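Local coordinates for protein flavodoxin (Aquifex aeolicus, PDB 2ARK) that probably serves as a low-potential electron donor to redox enzymes, carrying electrons on a bound FMN cofactor, at residues K70-F75 and L112-N117. Numbering follows the deposited sequence.
Sequences KMKRFF and LTMLMN
Met114, present as selenomethionine, lays its terminal methyl over one face of the Phe75 ring: CE of Met114 lies 3.7 Å from the ring centroid, 16° off the ring normal, a CH-pi contact. The flat ring gives that methyl a broad face to rest on. Its selenium sits obliquely, 3.8 Å from CG of Phe75, making this a Met-aromatic pair as well. CG of Met114 stands anti to the backbone N (chi1 -165°), and the chain runs on straight before bending at its last torsion, which brings the methyl against the ring. A long, flexible, polarisable side chain suits this place, because the two helical segments run almost parallel (4°) with their axes 11.5 Å apart, a spacing that short side chains would probably not bridge. The same methyl approaches CG of Met71, also selenomethionine, at 4.1 Å, one helical turn before Phe75. Branched Leu115 can touch the ring with one methyl, its CD2 3.8 Å from CE2 of Phe75, while also packing on the sheet. The aliphatic part of Lys72 crosses Met114 obliquely, CD of Lys72 4.0 Å from SE of Met114. Apolar methylenes suit that contact, while the bent chain carries the amine to a salt bridge with Asp76 and hydrogen bonds to the carbonyl oxygens of Val67 and Asn63 of the second subunit. Met64 of that subunit also packs on Met114. Within the flavodoxin-like alpha/beta fold, helices 69-78 and 104-117 thus lie side by side against the parallel sheet, Met71, Phe75 and Leu115 all resting on Val58 of strand 55-61.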
loop_
_atom_site.group_PDB
_atom_site.type_symbol
_atom_site.label_atom_id
_atom_site.label_comp_id
_atom_site.label_asym_id
_atom_site.label_seq_id
_atom_site.Cartn_x
_atom_site.Cartn_y
_atom_site.Cartn_z
ATOM N N LYS A 70 -9.959 13.672 -10.116
ATOM C CA LYS A 70 -11.250 13.565 -10.796
ATOM C C LYS A 70 -11.793 12.136 -10.673
ATOM O O LYS A 70 -12.991 11.966 -10.491
ATOM C CB LYS A 70 -11.239 14.087 -12.262
ATOM C CG LYS A 70 -11.479 15.618 -12.400
ATOM C CD LYS A 70 -11.716 16.020 -13.848
ATOM C CE LYS A 70 -11.825 17.520 -14.069
ATOM N NZ LYS A 70 -11.925 17.943 -15.543
HETATM N N MSE A 71 -10.933 11.118 -10.726
HETATM C CA MSE A 71 -11.415 9.770 -10.508
HETATM C C MSE A 71 -11.844 9.541 -9.059
HETATM O O MSE A 71 -12.873 8.942 -8.801
HETATM C CB MSE A 71 -10.413 8.727 -10.966
HETATM C CG MSE A 71 -10.958 7.322 -10.881
HETATM SE SE MSE A 71 -12.458 6.982 -12.189
HETATM C CE MSE A 71 -11.452 6.987 -13.881
ATOM N N LYS A 72 -11.052 10.046 -8.122
ATOM C CA LYS A 72 -11.385 10.022 -6.713
ATOM C C LYS A 72 -12.720 10.727 -6.450
ATOM O O LYS A 72 -13.556 10.219 -5.683
ATOM C CB LYS A 72 -10.230 10.659 -5.899
ATOM C CG LYS A 72 -10.360 10.516 -4.404
ATOM C CD LYS A 72 -10.069 9.075 -3.900
ATOM C CE LYS A 72 -10.885 8.719 -2.644
ATOM N NZ LYS A 72 -10.690 9.767 -1.604
ATOM N N ARG A 73 -12.956 11.869 -7.100
ATOM C CA ARG A 73 -14.200 12.626 -6.862
ATOM C C ARG A 73 -15.429 11.875 -7.386
ATOM O O ARG A 73 -16.497 11.899 -6.774
ATOM C CB ARG A 73 -14.103 14.009 -7.488
ATOM C CG ARG A 73 -15.349 14.907 -7.356
ATOM C CD ARG A 73 -15.531 15.533 -8.696
ATOM N NE ARG A 73 -15.346 16.942 -8.645
ATOM C CZ ARG A 73 -15.090 17.746 -9.674
ATOM N NH1 ARG A 73 -14.987 19.031 -9.399
ATOM N NH2 ARG A 73 -14.906 17.308 -10.934
ATOM N N PHE A 74 -15.264 11.190 -8.507
ATOM C CA PHE A 74 -16.313 10.388 -9.057
ATOM C C PHE A 74 -16.752 9.275 -8.086
ATOM O O PHE A 74 -17.964 9.037 -7.871
ATOM C CB PHE A 74 -15.862 9.792 -10.400
ATOM C CG PHE A 74 -16.902 8.934 -11.044
ATOM C CD1 PHE A 74 -17.887 9.510 -11.859
ATOM C CD2 PHE A 74 -16.920 7.562 -10.820
ATOM C CE1 PHE A 74 -18.884 8.720 -12.451
ATOM C CE2 PHE A 74 -17.905 6.770 -11.402
ATOM C CZ PHE A 74 -18.892 7.351 -12.219
ATOM N N PHE A 75 -15.770 8.587 -7.519
ATOM C CA PHE A 75 -16.048 7.574 -6.534
ATOM C C PHE A 75 -16.611 8.134 -5.248
ATOM O O PHE A 75 -17.558 7.590 -4.722
ATOM C CB PHE A 75 -14.820 6.673 -6.310
ATOM C CG PHE A 75 -14.691 5.613 -7.354
ATOM C CD1 PHE A 75 -14.225 5.929 -8.620
ATOM C CD2 PHE A 75 -15.102 4.319 -7.100
ATOM C CE1 PHE A 75 -14.154 4.961 -9.621
ATOM C CE2 PHE A 75 -15.038 3.338 -8.086
ATOM C CZ PHE A 75 -14.565 3.652 -9.348
ATOM N N LEU A 112 -7.244 0.073 -6.691
ATOM C CA LEU A 112 -7.724 -1.155 -6.076
ATOM C C LEU A 112 -8.261 -0.959 -4.645
ATOM O O LEU A 112 -9.250 -1.580 -4.259
ATOM C CB LEU A 112 -6.644 -2.253 -6.115
ATOM C CG LEU A 112 -6.292 -2.760 -7.527
ATOM C CD1 LEU A 112 -5.017 -3.641 -7.518
ATOM C CD2 LEU A 112 -7.444 -3.464 -8.232
ATOM N N THR A 113 -7.633 -0.089 -3.867
ATOM C CA THR A 113 -8.083 0.125 -2.510
ATOM C C THR A 113 -9.387 0.877 -2.452
ATOM O O THR A 113 -10.221 0.640 -1.589
ATOM C CB THR A 113 -6.951 0.644 -1.540
ATOM O OG1 THR A 113 -7.351 1.850 -0.862
ATOM C CG2 THR A 113 -5.693 0.849 -2.258
HETATM N N MSE A 114 -9.571 1.753 -3.412
HETATM C CA MSE A 114 -10.791 2.489 -3.571
HETATM C C MSE A 114 -11.921 1.532 -3.993
HETATM O O MSE A 114 -13.019 1.569 -3.440
HETATM C CB MSE A 114 -10.525 3.549 -4.628
HETATM C CG MSE A 114 -11.512 4.633 -4.705
HETATM SE SE MSE A 114 -11.057 5.894 -6.163
HETATM C CE MSE A 114 -10.945 4.647 -7.831
ATOM N N LEU A 115 -11.627 0.663 -4.947
ATOM C CA LEU A 115 -12.565 -0.324 -5.415
ATOM C C LEU A 115 -12.933 -1.309 -4.324
ATOM O O LEU A 115 -14.109 -1.681 -4.200
ATOM C CB LEU A 115 -12.024 -1.072 -6.646
ATOM C CG LEU A 115 -11.811 -0.196 -7.880
ATOM C CD1 LEU A 115 -10.824 -0.865 -8.842
ATOM C CD2 LEU A 115 -13.092 0.169 -8.597
HETATM N N MSE A 116 -11.951 -1.733 -3.525
HETATM C CA MSE A 116 -12.234 -2.667 -2.446
HETATM C C MSE A 116 -13.152 -2.077 -1.427
HETATM O O MSE A 116 -13.954 -2.785 -0.803
HETATM C CB MSE A 116 -10.972 -3.156 -1.776
HETATM C CG MSE A 116 -10.333 -4.233 -2.585
HETATM SE SE MSE A 116 -8.799 -5.049 -1.667
HETATM C CE MSE A 116 -7.480 -3.450 -1.765
ATOM N N ASN A 117 -13.051 -0.768 -1.271
ATOM C CA ASN A 117 -13.840 -0.092 -0.270
ATOM C C ASN A 117 -15.327 -0.227 -0.575
ATOM O O ASN A 117 -16.141 -0.249 0.337
ATOM C CB ASN A 117 -13.422 1.371 -0.192
ATOM C CG ASN A 117 -13.802 2.009 1.101
ATOM O OD1 ASN A 117 -14.921 2.500 1.251
ATOM N ND2 ASN A 117 -12.859 2.043 2.047
#